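Local coordinates for putative uncharacterized protein lp_3323 (PDB 3DC7) that is of unknown function but probably hydrolyses ester or other acyl bonds, as a GDSL-like lipase/acylhydrolase of the SGNH hydrolase superfamily, at residues N93-D98 against Y157-Y162; G62-S67 against R97-G102; L27-T32 against D70-R75. All coordinates share one frame; numbering follows the deposited sequence.

Overall arrangement
From the N terminus, the chain runs along strand 24-28, second in the sheet order, into the following loop, then through strand 56-59 to loop 62-67 and the helix 72-75. Contact 3 closes this loop by setting 70-75 on the end of strand 24-28. Contact 2 opens inside it and ends beyond it, at 97-102, so the two cross. Contact 1 begins where contact 2 ends, shares Arg97 and Asp98 with it, and closes a longer loop out to helix 159-173. Asp94, from contact 1, holds the backbone of Ile65 and Gly66 in contact 2, while Thr64 O meets Met72 N of contact 3. Together they tie the loops at one end of the parallel sheet to surrounding helices.

Contact 1: residues N93-D98 against Y157-Y162; sequences NDYGRD and YRQSDY
Tyr95, near the end of helix 92-96, and Gln159, where the chain enters helix 159-173, bring the two backbones together, their CA atoms 5.9 Å apart. The Tyr95 ring stands out across this gap because CG is anti to the backbone N (chi1 167°). Gln159 CB sits squarely over one face, 3.8 Å from the centroid of the Tyr95 ring, while Tyr157 O lies at the ring edge, 3.4 Å from Tyr95 CE1. Tyr162 turns its own face to the helix: Tyr95 CA rests 3.8 Å from the centroid of the Tyr162 ring, and the edge of the Tyr95 ring points to the same face in an offset edge-to-face pair, planes at 75°. An alanine in place of Tyr95 is likely to leave Gln159 CB without the aromatic face it packs on and to open a gap beside Tyr162. The buried hydroxyls bond beyond the contact, Tyr95 OH to Ser149 O and Tyr162 OH to Gln99 O, and the Gln159 amide bonds to the backbone of Ile138 and Ile140, just past strand 132-136. Helix 159-173 is thus fixed against both helix 92-96 and the loop leaving that strand, with Tyr104 of the second subunit packing on Ser160.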
ATOM      1  N   ASN A  93       7.961  21.256  -4.241  1.00 24.70           N
ATOM      2  CA  ASN A  93       8.940  22.339  -4.394  1.00 24.84           C
ATOM      3  C   ASN A  93      10.367  21.835  -4.257  1.00 24.79           C
ATOM      4  O   ASN A  93      11.263  22.309  -4.949  1.00 24.65           O
ATOM      5  CB  ASN A  93       8.687  23.483  -3.408  1.00 24.43           C
ATOM      6  CG  ASN A  93       7.415  24.247  -3.719  1.00 24.84           C
ATOM      7  OD1 ASN A  93       6.626  24.555  -2.817  1.00 23.42           O
ATOM      8  ND2 ASN A  93       7.204  24.554  -5.000  1.00 20.63           N
ATOM      9  N   ASP A  94      10.582  20.866  -3.375  1.00 24.83           N
ATOM     10  CA  ASP A  94      11.897  20.246  -3.309  1.00 25.20           C
ATOM     11  C   ASP A  94      12.255  19.668  -4.679  1.00 24.53           C
ATOM     12  O   ASP A  94      13.371  19.854  -5.163  1.00 24.07           O
ATOM     13  CB  ASP A  94      11.954  19.202  -2.213  1.00 25.60           C
ATOM     14  CG  ASP A  94      11.617  19.783  -0.841  1.00 28.68           C
ATOM     15  OD1 ASP A  94      12.530  19.878   0.022  1.00 31.76           O
ATOM     16  OD2 ASP A  94      10.430  20.146  -0.623  1.00 30.95           O
ATOM     17  N   TYR A  95      11.294  19.005  -5.322  1.00 24.24           N
ATOM     18  CA  TYR A  95      11.508  18.532  -6.696  1.00 24.26           C
ATOM     19  C   TYR A  95      11.693  19.704  -7.679  1.00 24.30           C
ATOM     20  O   TYR A  95      12.739  19.828  -8.299  1.00 24.11           O
ATOM     21  CB  TYR A  95      10.389  17.588  -7.176  1.00 23.84           C
ATOM     22  CG  TYR A  95      10.414  17.344  -8.677  1.00 22.56           C
ATOM     23  CD1 TYR A  95      11.430  16.580  -9.265  1.00 21.36           C
ATOM     24  CD2 TYR A  95       9.449  17.913  -9.512  1.00 21.78           C
ATOM     25  CE1 TYR A  95      11.477  16.381 -10.637  1.00 21.71           C
ATOM     26  CE2 TYR A  95       9.486  17.715 -10.885  1.00 21.63           C
ATOM     27  CZ  TYR A  95      10.499  16.950 -11.438  1.00 22.59           C
ATOM     28  OH  TYR A  95      10.529  16.731 -12.792  1.00 23.23           O
ATOM     29  N   GLY A  96      10.687  20.567  -7.779  1.00 24.48           N
ATOM     30  CA  GLY A  96      10.649  21.603  -8.803  1.00 25.31           C
ATOM     31  C   GLY A  96      11.597  22.773  -8.611  1.00 25.94           C
ATOM     32  O   GLY A  96      11.927  23.466  -9.564  1.00 25.71           O
ATOM     33  N   ARG A  97      12.039  23.007  -7.380  1.00 26.44           N
ATOM     34  CA  ARG A  97      12.973  24.099  -7.130  1.00 26.91           C
ATOM     35  C   ARG A  97      14.383  23.573  -6.812  1.00 27.44           C
ATOM     36  O   ARG A  97      15.203  24.271  -6.216  1.00 27.73           O
ATOM     37  CB  ARG A  97      12.434  25.030  -6.042  1.00 26.28           C
ATOM     38  CG  ARG A  97      10.958  25.397  -6.247  1.00 25.92           C
ATOM     39  CD  ARG A  97      10.459  26.398  -5.225  1.00 26.03           C
ATOM     40  NE  ARG A  97      10.789  27.763  -5.616  1.00 25.60           N
ATOM     41  CZ  ARG A  97      10.569  28.840  -4.867  1.00 27.25           C
ATOM     42  NH1 ARG A  97      10.036  28.718  -3.660  1.00 26.30           N
ATOM     43  NH2 ARG A  97      10.914  30.046  -5.315  1.00 27.19           N
ATOM     44  N   ASP A  98      14.646  22.335  -7.218  1.00 27.60           N
ATOM     45  CA  ASP A  98      15.986  21.769  -7.188  1.00 28.01           C
ATOM     46  C   ASP A  98      16.613  21.701  -5.786  1.00 27.96           C
ATOM     47  O   ASP A  98      17.730  22.192  -5.564  1.00 28.39           O
ATOM     48  CB  ASP A  98      16.905  22.502  -8.204  1.00 28.42           C
ATOM     49  CG  ASP A  98      16.416  22.361  -9.659  1.00 29.85           C
ATOM     50  OD1 ASP A  98      15.961  21.255 -10.021  1.00 30.58           O
ATOM     51  OD2 ASP A  98      16.502  23.335 -10.450  1.00 30.99           O
ATOM     52  N   TYR A 157      16.968  14.699 -11.438  1.00 28.22           N
ATOM     53  CA  TYR A 157      16.131  13.700 -10.774  1.00 27.86           C
ATOM     54  C   TYR A 157      14.704  13.796 -11.280  1.00 27.58           C
ATOM     55  O   TYR A 157      14.297  14.816 -11.824  1.00 27.89           O
ATOM     56  CB  TYR A 157      16.125  13.865  -9.256  1.00 28.45           C
ATOM     57  CG  TYR A 157      17.468  13.741  -8.597  1.00 29.17           C
ATOM     58  CD1 TYR A 157      18.074  12.499  -8.425  1.00 30.13           C
ATOM     59  CD2 TYR A 157      18.140  14.878  -8.144  1.00 31.31           C
ATOM     60  CE1 TYR A 157      19.316  12.390  -7.817  1.00 31.34           C
ATOM     61  CE2 TYR A 157      19.384  14.785  -7.538  1.00 32.69           C
ATOM     62  CZ  TYR A 157      19.960  13.543  -7.377  1.00 33.05           C
ATOM     63  OH  TYR A 157      21.186  13.466  -6.771  1.00 34.32           O
ATOM     64  N   ARG A 158      13.954  12.717 -11.082  1.00 27.09           N
ATOM     65  CA  ARG A 158      12.542  12.651 -11.429  0.50 26.52           C
ATOM     66  C   ARG A 158      11.716  12.908 -10.170  1.00 26.08           C
ATOM     67  O   ARG A 158      12.197  12.698  -9.066  1.00 25.24           O
ATOM     68  CB  ARG A 158      12.216  11.271 -12.015  0.50 26.94           C
ATOM     69  CG  ARG A 158      13.223  10.788 -13.078  0.50 27.24           C
ATOM     70  CD  ARG A 158      13.190   9.266 -13.288  0.50 27.38           C
ATOM     71  NE  ARG A 158      13.461   8.545 -12.046  0.50 27.75           N
ATOM     72  CZ  ARG A 158      14.012   7.337 -11.964  0.50 27.87           C
ATOM     73  NH1 ARG A 158      14.381   6.680 -13.056  0.50 26.63           N
ATOM     74  NH2 ARG A 158      14.206   6.787 -10.772  0.50 28.14           N
ATOM     75  N   GLN A 159      10.475  13.361 -10.343  1.00 25.47           N
ATOM     76  CA  GLN A 159       9.577  13.587  -9.202  1.00 24.84           C
ATOM     77  C   GLN A 159       9.456  12.322  -8.340  1.00 24.69           C
ATOM     78  O   GLN A 159       9.485  12.405  -7.111  1.00 23.96           O
ATOM     79  CB  GLN A 159       8.197  14.086  -9.672  1.00 24.10           C
ATOM     80  CG  GLN A 159       7.285  14.574  -8.540  1.00 23.18           C
ATOM     81  CD  GLN A 159       5.929  15.084  -9.036  1.00 23.26           C
ATOM     82  OE1 GLN A 159       5.718  15.284 -10.242  1.00 21.67           O
ATOM     83  NE2 GLN A 159       4.995  15.284  -8.103  1.00 22.61           N
ATOM     84  N   SER A 160       9.358  11.162  -8.999  1.00 24.98           N
ATOM     85  CA  SER A 160       9.245   9.863  -8.325  1.00 25.73           C
ATOM     86  C   SER A 160      10.458   9.474  -7.472  1.00 25.60           C
ATOM     87  O   SER A 160      10.361   8.569  -6.643  1.00 26.01           O
ATOM     88  CB  SER A 160       8.944   8.755  -9.332  1.00 26.00           C
ATOM     89  OG  SER A 160      10.044   8.566 -10.212  1.00 28.85           O
ATOM     90  N   ASP A 161      11.599  10.140  -7.667  1.00 25.72           N
ATOM     91  CA  ASP A 161      12.755   9.936  -6.763  1.00 25.22           C
ATOM     92  C   ASP A 161      12.521  10.587  -5.401  1.00 24.39           C
ATOM     93  O   ASP A 161      12.907  10.040  -4.368  1.00 24.04           O
ATOM     94  CB  ASP A 161      14.037  10.462  -7.385  1.00 25.64           C
ATOM     95  CG  ASP A 161      14.471   9.653  -8.579  1.00 27.72           C
ATOM     96  OD1 ASP A 161      14.385   8.409  -8.504  1.00 30.52           O
ATOM     97  OD2 ASP A 161      14.891  10.246  -9.598  1.00 29.47           O
ATOM     98  N   TYR A 162      11.864  11.751  -5.412  1.00 23.50           N
ATOM     99  CA  TYR A 162      11.477  12.448  -4.178  1.00 22.28           C
ATOM    100  C   TYR A 162      10.314  11.746  -3.494  1.00 22.12           C
ATOM    101  O   TYR A 162      10.306  11.541  -2.288  1.00 22.29           O
ATOM    102  CB  TYR A 162      11.118  13.899  -4.486  1.00 21.62           C
ATOM    103  CG  TYR A 162      12.303  14.729  -4.928  1.00 21.15           C
ATOM    104  CD1 TYR A 162      12.831  14.602  -6.213  1.00 20.25           C
ATOM    105  CD2 TYR A 162      12.894  15.642  -4.066  1.00 19.80           C
ATOM    106  CE1 TYR A 162      13.914  15.360  -6.614  1.00 19.89           C
ATOM    107  CE2 TYR A 162      13.981  16.404  -4.466  1.00 20.02           C
ATOM    108  CZ  TYR A 162      14.478  16.257  -5.739  1.00 19.00           C
ATOM    109  OH  TYR A 162      15.548  17.004  -6.139  1.00 19.05           O
TER
HETATM  110  O   HOH W   1       9.191  13.612 -13.014  1.00 21.68           O

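Contact 2: residues G62-S67 against R97-G102; sequences GSTIGS and RDQPLG
Gln99 lays its amide group against the backbone of Gly66 and Ser67, and this is the close-packed, buried part of the contact. CG leaves anti to the backbone N (chi1 -177°) and the chain then bends at chi2, which drops the amide onto the loop; Gln99 CD comes to 3.7 Å from Gly66 CA. With no CB on Gly66, nothing stands between the amide and the main chain, and a CB built there would clash with Gln99 CD. Thr64 points to the same side and meets the Gln99 side chain at about a right angle. Its hydroxyl donates to its own loop, Thr64 OG1 to Gly66 O at 2.7 Å from above the carbonyl plane, and it is also hydrogen-bonded to Tyr69 N. Beside the Gln99 amide, the Asp94 carboxylate accepts from the N-H groups of Ile65 and Gly66.

On the solvent side, the exposed side chain of Ser67 only skirts the amide, and here the contact is loose. The Arg97 end is partly exposed but closely fitted. A bend at chi3 brings Arg97 NH1 across to give Gly62 O a bond of 2.7 Å. The oxygen lies in the guanidinium plane, but the N-H...O angle is 146° and the donor stands tilted from the carbonyl plane. Tyr69 adds a cation-pi contact to the same arginine.

From just after helix 92-96, then, one arginine-to-carbonyl bond crosses to the loop, while Gln99 meets it mainly by packing. The Asp94 and Thr64 bonds probably hold the Thr64-Gly66 turn in shape, with Ile65 buried beside it.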
ATOM      1  N   GLY A  62       5.683  28.242  -2.082  1.00 25.12           N
ATOM      2  CA  GLY A  62       7.039  28.005  -2.550  1.00 24.20           C
ATOM      3  C   GLY A  62       7.934  27.213  -1.622  1.00 23.65           C
ATOM      4  O   GLY A  62       9.064  26.899  -1.990  1.00 23.71           O
ATOM      5  N   SER A  63       7.423  26.871  -0.440  1.00 22.64           N
ATOM      6  CA  SER A  63       8.218  26.243   0.613  1.00 22.47           C
ATOM      7  C   SER A  63       8.665  24.801   0.294  1.00 22.38           C
ATOM      8  O   SER A  63       7.903  23.995  -0.219  1.00 22.02           O
ATOM      9  CB  SER A  63       7.448  26.307   1.952  1.00 22.18           C
ATOM     10  OG  SER A  63       8.027  25.467   2.940  1.00 23.35           O
ATOM     11  N   THR A  64       9.914  24.490   0.616  1.00 22.68           N
ATOM     12  CA  THR A  64      10.462  23.152   0.445  1.00 22.80           C
ATOM     13  C   THR A  64      10.513  22.494   1.817  1.00 22.94           C
ATOM     14  O   THR A  64      10.365  23.169   2.830  1.00 23.29           O
ATOM     15  CB  THR A  64      11.897  23.235  -0.098  1.00 23.40           C
ATOM     16  OG1 THR A  64      12.678  24.106   0.754  1.00 23.72           O
ATOM     17  CG2 THR A  64      11.898  23.752  -1.552  1.00 21.12           C
ATOM     18  N   ILE A  65      10.703  21.182   1.857  1.00 23.25           N
ATOM     19  CA  ILE A  65      10.966  20.494   3.130  1.00 22.83           C
ATOM     20  C   ILE A  65      12.402  20.807   3.569  1.00 22.81           C
ATOM     21  O   ILE A  65      12.660  21.078   4.742  1.00 22.26           O
ATOM     22  CB  ILE A  65      10.737  18.976   3.013  1.00 22.70           C
ATOM     23  CG1 ILE A  65       9.236  18.682   2.878  1.00 23.50           C
ATOM     24  CG2 ILE A  65      11.311  18.261   4.225  1.00 22.53           C
ATOM     25  CD1 ILE A  65       8.909  17.252   2.566  1.00 24.69           C
ATOM     26  N   GLY A  66      13.319  20.787   2.603  1.00 22.74           N
ATOM     27  CA  GLY A  66      14.720  21.105   2.854  1.00 23.56           C
ATOM     28  C   GLY A  66      15.038  22.591   2.930  1.00 24.01           C
ATOM     29  O   GLY A  66      14.137  23.454   2.872  1.00 23.52           O
ATOM     30  N   SER A  67      16.337  22.878   3.014  1.00 24.31           N
ATOM     31  CA  SER A  67      16.851  24.220   3.282  1.00 24.80           C
ATOM     32  C   SER A  67      16.579  25.351   2.277  1.00 25.18           C
ATOM     33  O   SER A  67      16.768  26.522   2.624  1.00 25.39           O
ATOM     34  CB  SER A  67      18.355  24.134   3.508  1.00 24.95           C
ATOM     35  OG  SER A  67      19.008  23.793   2.301  1.00 26.60           O
ATOM     36  N   ARG A  97      12.039  23.007  -7.380  1.00 26.44           N
ATOM     37  CA  ARG A  97      12.973  24.099  -7.130  1.00 26.91           C
ATOM     38  C   ARG A  97      14.383  23.573  -6.812  1.00 27.44           C
ATOM     39  O   ARG A  97      15.203  24.271  -6.216  1.00 27.73           O
ATOM     40  CB  ARG A  97      12.434  25.030  -6.042  1.00 26.28           C
ATOM     41  CG  ARG A  97      10.958  25.397  -6.247  1.00 25.92           C
ATOM     42  CD  ARG A  97      10.459  26.398  -5.225  1.00 26.03           C
ATOM     43  NE  ARG A  97      10.789  27.763  -5.616  1.00 25.60           N
ATOM     44  CZ  ARG A  97      10.569  28.840  -4.867  1.00 27.25           C
ATOM     45  NH1 ARG A  97      10.036  28.718  -3.660  1.00 26.30           N
ATOM     46  NH2 ARG A  97      10.914  30.046  -5.315  1.00 27.19           N
ATOM     47  N   ASP A  98      14.646  22.335  -7.218  1.00 27.60           N
ATOM     48  CA  ASP A  98      15.986  21.769  -7.188  1.00 28.01           C
ATOM     49  C   ASP A  98      16.613  21.701  -5.786  1.00 27.96           C
ATOM     50  O   ASP A  98      17.730  22.192  -5.564  1.00 28.39           O
ATOM     51  CB  ASP A  98      16.905  22.502  -8.204  1.00 28.42           C
ATOM     52  CG  ASP A  98      16.416  22.361  -9.659  1.00 29.85           C
ATOM     53  OD1 ASP A  98      15.961  21.255 -10.021  1.00 30.58           O
ATOM     54  OD2 ASP A  98      16.502  23.335 -10.450  1.00 30.99           O
ATOM     55  N   GLN A  99      15.906  21.083  -4.841  1.00 27.53           N
ATOM     56  CA  GLN A  99      16.535  20.674  -3.577  1.00 27.27           C
ATOM     57  C   GLN A  99      17.386  19.429  -3.851  1.00 26.99           C
ATOM     58  O   GLN A  99      16.876  18.450  -4.394  1.00 26.20           O
ATOM     59  CB  GLN A  99      15.478  20.385  -2.505  1.00 27.18           C
ATOM     60  CG  GLN A  99      16.014  20.015  -1.105  1.00 27.84           C
ATOM     61  CD  GLN A  99      16.582  21.208  -0.356  1.00 29.85           C
ATOM     62  OE1 GLN A  99      17.773  21.237   0.005  1.00 31.31           O
ATOM     63  NE2 GLN A  99      15.740  22.213  -0.130  1.00 27.63           N
ATOM     64  N   PRO A 100      18.696  19.459  -3.502  1.00 27.31           N
ATOM     65  CA  PRO A 100      19.446  18.214  -3.701  1.00 27.38           C
ATOM     66  C   PRO A 100      18.705  17.081  -3.009  1.00 27.27           C
ATOM     67  O   PRO A 100      18.161  17.278  -1.914  1.00 27.10           O
ATOM     68  CB  PRO A 100      20.792  18.490  -3.019  1.00 27.13           C
ATOM     69  CG  PRO A 100      20.950  19.991  -3.135  1.00 28.00           C
ATOM     70  CD  PRO A 100      19.544  20.528  -2.934  1.00 27.47           C
ATOM     71  N   LEU A 101      18.641  15.930  -3.666  1.00 27.34           N
ATOM     72  CA  LEU A 101      17.913  14.787  -3.129  1.00 28.05           C
ATOM     73  C   LEU A 101      18.657  14.154  -1.960  1.00 28.92           C
ATOM     74  O   LEU A 101      18.059  13.815  -0.934  1.00 29.16           O
ATOM     75  CB  LEU A 101      17.658  13.748  -4.219  1.00 27.85           C
ATOM     76  CG  LEU A 101      16.863  12.507  -3.814  1.00 27.17           C
ATOM     77  CD1 LEU A 101      15.464  12.867  -3.368  1.00 24.57           C
ATOM     78  CD2 LEU A 101      16.837  11.506  -4.947  1.00 28.13           C
ATOM     79  N   GLY A 102      19.968  14.008  -2.111  1.00 29.86           N
ATOM     80  CA  GLY A 102      20.758  13.332  -1.116  1.00 30.67           C
ATOM     81  C   GLY A 102      20.520  11.842  -1.190  1.00 31.74           C
ATOM     82  O   GLY A 102      20.067  11.319  -2.206  1.00 31.60           O
TER

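Contact 3: residues L27-T32 against D70-R75; sequences LGDSIT and DAMAVR
Gly28, the last residue of strand 24-28, faces Met72 at the start of helix 72-75 with their CA atoms 7.3 Å apart. Met72, modelled as selenomethionine, spans that distance. Its chain runs out extended from CB to SE (chi2 -179°) and then bends, so that SE rests 3.8 Å from Gly28 CA while the terminal CE lies 3.6 Å from Gly28 C. The methyl also comes up to the backbone N and the carboxylate side of Asp29. Met72 thus packs directly on the Gly28 backbone; on the far side of that backbone, a CB on Gly28 would clash with Thr32 OG1. Leu27 passes alongside Met72 in the opposite direction, with CG 4.2 Å from Met72 CG.

Arg75, one helical turn on, meets another part of Leu27, its methyl CD1, which lies 3.6 Å from Arg75 NH1. The guanidinium is fixed by several backbone oxygens. Arg75 NE donates to Asp70 O at 2.9 Å, with the oxygen in the guanidinium plane but the donor above the plane of that carbonyl. Arg75 NH2 gives Gly28 O a weak bond of 3.0 Å, bent to 130°, and also bonds to Ser63 OG; NH1 goes to Leu58 O. Its positive charge is probably offset by these carbonyl oxygens from separate segments.

Gly28, Asp29 and Ser30 match the start of the family's GDSL motif, with Ile31 in the place of its leucine; Ser30 is probably the nucleophile, as in relatives, and His203 touches it, consistent with such a site. Strand 24-28 lies between strands 56-59 and 85-89 in the parallel sheet, and helix 72-75, bonded through Met72 and Ala73 to Thr64 and Ile65, packs over its C-terminal end.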
ATOM      1  N   LEU A  27       0.675  21.603   7.644  1.00 23.34           N
ATOM      2  CA  LEU A  27       1.994  22.112   7.270  1.00 23.83           C
ATOM      3  C   LEU A  27       2.262  21.826   5.803  1.00 24.35           C
ATOM      4  O   LEU A  27       2.228  20.672   5.384  1.00 25.05           O
ATOM      5  CB  LEU A  27       3.073  21.479   8.158  1.00 23.42           C
ATOM      6  CG  LEU A  27       4.545  21.847   7.940  1.00 23.67           C
ATOM      7  CD1 LEU A  27       4.819  23.314   8.248  1.00 22.91           C
ATOM      8  CD2 LEU A  27       5.464  20.923   8.764  1.00 21.20           C
ATOM      9  N   GLY A  28       2.522  22.866   5.015  1.00 25.03           N
ATOM     10  CA  GLY A  28       2.760  22.675   3.586  1.00 25.77           C
ATOM     11  C   GLY A  28       3.215  23.878   2.786  1.00 26.64           C
ATOM     12  O   GLY A  28       3.767  24.824   3.318  1.00 25.97           O
ATOM     13  N   ASP A  29       2.976  23.814   1.480  1.00 28.49           N
ATOM     14  CA  ASP A  29       3.380  24.853   0.546  1.00 29.77           C
ATOM     15  C   ASP A  29       2.151  25.637   0.067  1.00 30.48           C
ATOM     16  O   ASP A  29       1.227  25.856   0.850  1.00 30.51           O
ATOM     17  CB  ASP A  29       4.218  24.267  -0.603  1.00 30.18           C
ATOM     18  CG  ASP A  29       3.630  22.963  -1.178  1.00 33.72           C
ATOM     19  OD1 ASP A  29       2.419  22.931  -1.523  1.00 36.14           O
ATOM     20  OD2 ASP A  29       4.390  21.964  -1.298  1.00 36.24           O
ATOM     21  N   SER A  30       2.139  26.067  -1.193  1.00 31.43           N
ATOM     22  CA  SER A  30       1.047  26.893  -1.714  1.00 33.16           C
ATOM     23  C   SER A  30      -0.305  26.175  -1.844  1.00 33.73           C
ATOM     24  O   SER A  30      -1.368  26.818  -1.825  1.00 34.31           O
ATOM     25  CB  SER A  30       1.421  27.455  -3.074  1.00 33.25           C
ATOM     26  OG  SER A  30       0.358  28.262  -3.547  1.00 36.86           O
ATOM     27  N   ILE A  31      -0.255  24.855  -2.010  1.00 33.87           N
ATOM     28  CA  ILE A  31      -1.449  24.023  -2.101  1.00 34.01           C
ATOM     29  C   ILE A  31      -2.198  24.015  -0.755  1.00 34.34           C
ATOM     30  O   ILE A  31      -3.410  23.880  -0.718  1.00 34.09           O
ATOM     31  CB  ILE A  31      -1.066  22.598  -2.581  1.00 34.15           C
ATOM     32  CG1 ILE A  31      -0.263  22.698  -3.896  1.00 34.63           C
ATOM     33  CG2 ILE A  31      -2.306  21.709  -2.746  1.00 33.63           C
ATOM     34  CD1 ILE A  31       0.388  21.392  -4.377  1.00 34.39           C
ATOM     35  N   THR A  32      -1.453  24.193   0.335  1.00 35.10           N
ATOM     36  CA  THR A  32      -1.995  24.354   1.683  1.00 35.64           C
ATOM     37  C   THR A  32      -2.182  25.840   2.075  1.00 36.40           C
ATOM     38  O   THR A  32      -3.124  26.177   2.773  1.00 36.33           O
ATOM     39  CB  THR A  32      -1.080  23.636   2.709  1.00 35.36           C
ATOM     40  OG1 THR A  32      -0.977  22.252   2.367  1.00 35.14           O
ATOM     41  CG2 THR A  32      -1.627  23.736   4.125  1.00 35.65           C
ATOM     42  N   ASP A  70      12.122  28.459   2.995  1.00 26.16           N
ATOM     43  CA  ASP A  70      11.250  28.349   4.173  1.00 26.85           C
ATOM     44  C   ASP A  70      11.101  26.923   4.682  1.00 26.97           C
ATOM     45  O   ASP A  70       9.972  26.424   4.799  1.00 27.42           O
ATOM     46  CB  ASP A  70       9.849  28.903   3.859  1.00 27.69           C
ATOM     47  CG  ASP A  70       9.838  30.407   3.707  1.00 30.26           C
ATOM     48  OD1 ASP A  70       9.539  30.900   2.587  1.00 32.32           O
ATOM     49  OD2 ASP A  70      10.131  31.096   4.710  1.00 32.52           O
ATOM     50  N   ALA A  71      12.229  26.274   4.974  1.00 26.44           N
ATOM     51  CA  ALA A  71      12.280  24.849   5.318  1.00 26.35           C
ATOM     52  C   ALA A  71      11.178  24.365   6.256  1.00 26.60           C
ATOM     53  O   ALA A  71      11.130  24.765   7.412  1.00 26.20           O
ATOM     54  CB  ALA A  71      13.637  24.514   5.925  1.00 25.85           C
HETATM   55  N   MSE A  72      10.321  23.487   5.775  1.00 26.98           N
HETATM   56  CA  MSE A  72       9.368  22.798   6.663  1.00 27.48           C
HETATM   57  C   MSE A  72      10.053  22.011   7.789  1.00 27.22           C
HETATM   58  O   MSE A  72       9.470  21.796   8.861  1.00 27.03           O
HETATM   59  CB  MSE A  72       8.456  21.874   5.871  1.00 27.51           C
HETATM   60  CG  MSE A  72       7.439  22.595   5.006  1.00 30.91           C
HETATM   61 SE   MSE A  72       6.282  21.319   4.039  1.00 39.12          SE
HETATM   62  CE  MSE A  72       6.344  22.192   2.285  1.00 34.85           C
ATOM     63  N   ALA A  73      11.283  21.599   7.549  1.00 27.35           N
ATOM     64  CA  ALA A  73      12.065  20.883   8.559  1.00 27.92           C
ATOM     65  C   ALA A  73      12.464  21.769   9.742  1.00 28.25           C
ATOM     66  O   ALA A  73      12.959  21.269  10.750  1.00 28.78           O
ATOM     67  CB  ALA A  73      13.278  20.218   7.932  1.00 28.14           C
ATOM     68  N   VAL A  74      12.241  23.079   9.622  1.00 28.54           N
ATOM     69  CA  VAL A  74      12.308  23.980  10.776  1.00 28.48           C
ATOM     70  C   VAL A  74      10.934  24.564  11.133  1.00 28.30           C
ATOM     71  O   VAL A  74      10.589  24.674  12.304  1.00 28.46           O
ATOM     72  CB  VAL A  74      13.402  25.104  10.636  1.00 28.70           C
ATOM     73  CG1 VAL A  74      13.272  25.869   9.355  1.00 27.89           C
ATOM     74  CG2 VAL A  74      13.335  26.068  11.820  1.00 28.87           C
ATOM     75  N   ARG A  75      10.133  24.899  10.125  1.00 27.92           N
ATOM     76  CA  ARG A  75       8.844  25.548  10.372  1.00 27.43           C
ATOM     77  C   ARG A  75       7.845  24.708  11.175  1.00 27.06           C
ATOM     78  O   ARG A  75       6.902  25.254  11.756  1.00 27.07           O
ATOM     79  CB  ARG A  75       8.201  25.990   9.061  1.00 27.34           C
ATOM     80  CG  ARG A  75       8.900  27.143   8.406  1.00 27.55           C
ATOM     81  CD  ARG A  75       8.009  27.804   7.357  1.00 28.22           C
ATOM     82  NE  ARG A  75       7.563  26.897   6.295  1.00 28.67           N
ATOM     83  CZ  ARG A  75       6.338  26.400   6.204  1.00 29.08           C
ATOM     84  NH1 ARG A  75       5.429  26.713   7.116  1.00 31.05           N
ATOM     85  NH2 ARG A  75       6.011  25.600   5.197  1.00 30.39           N
TER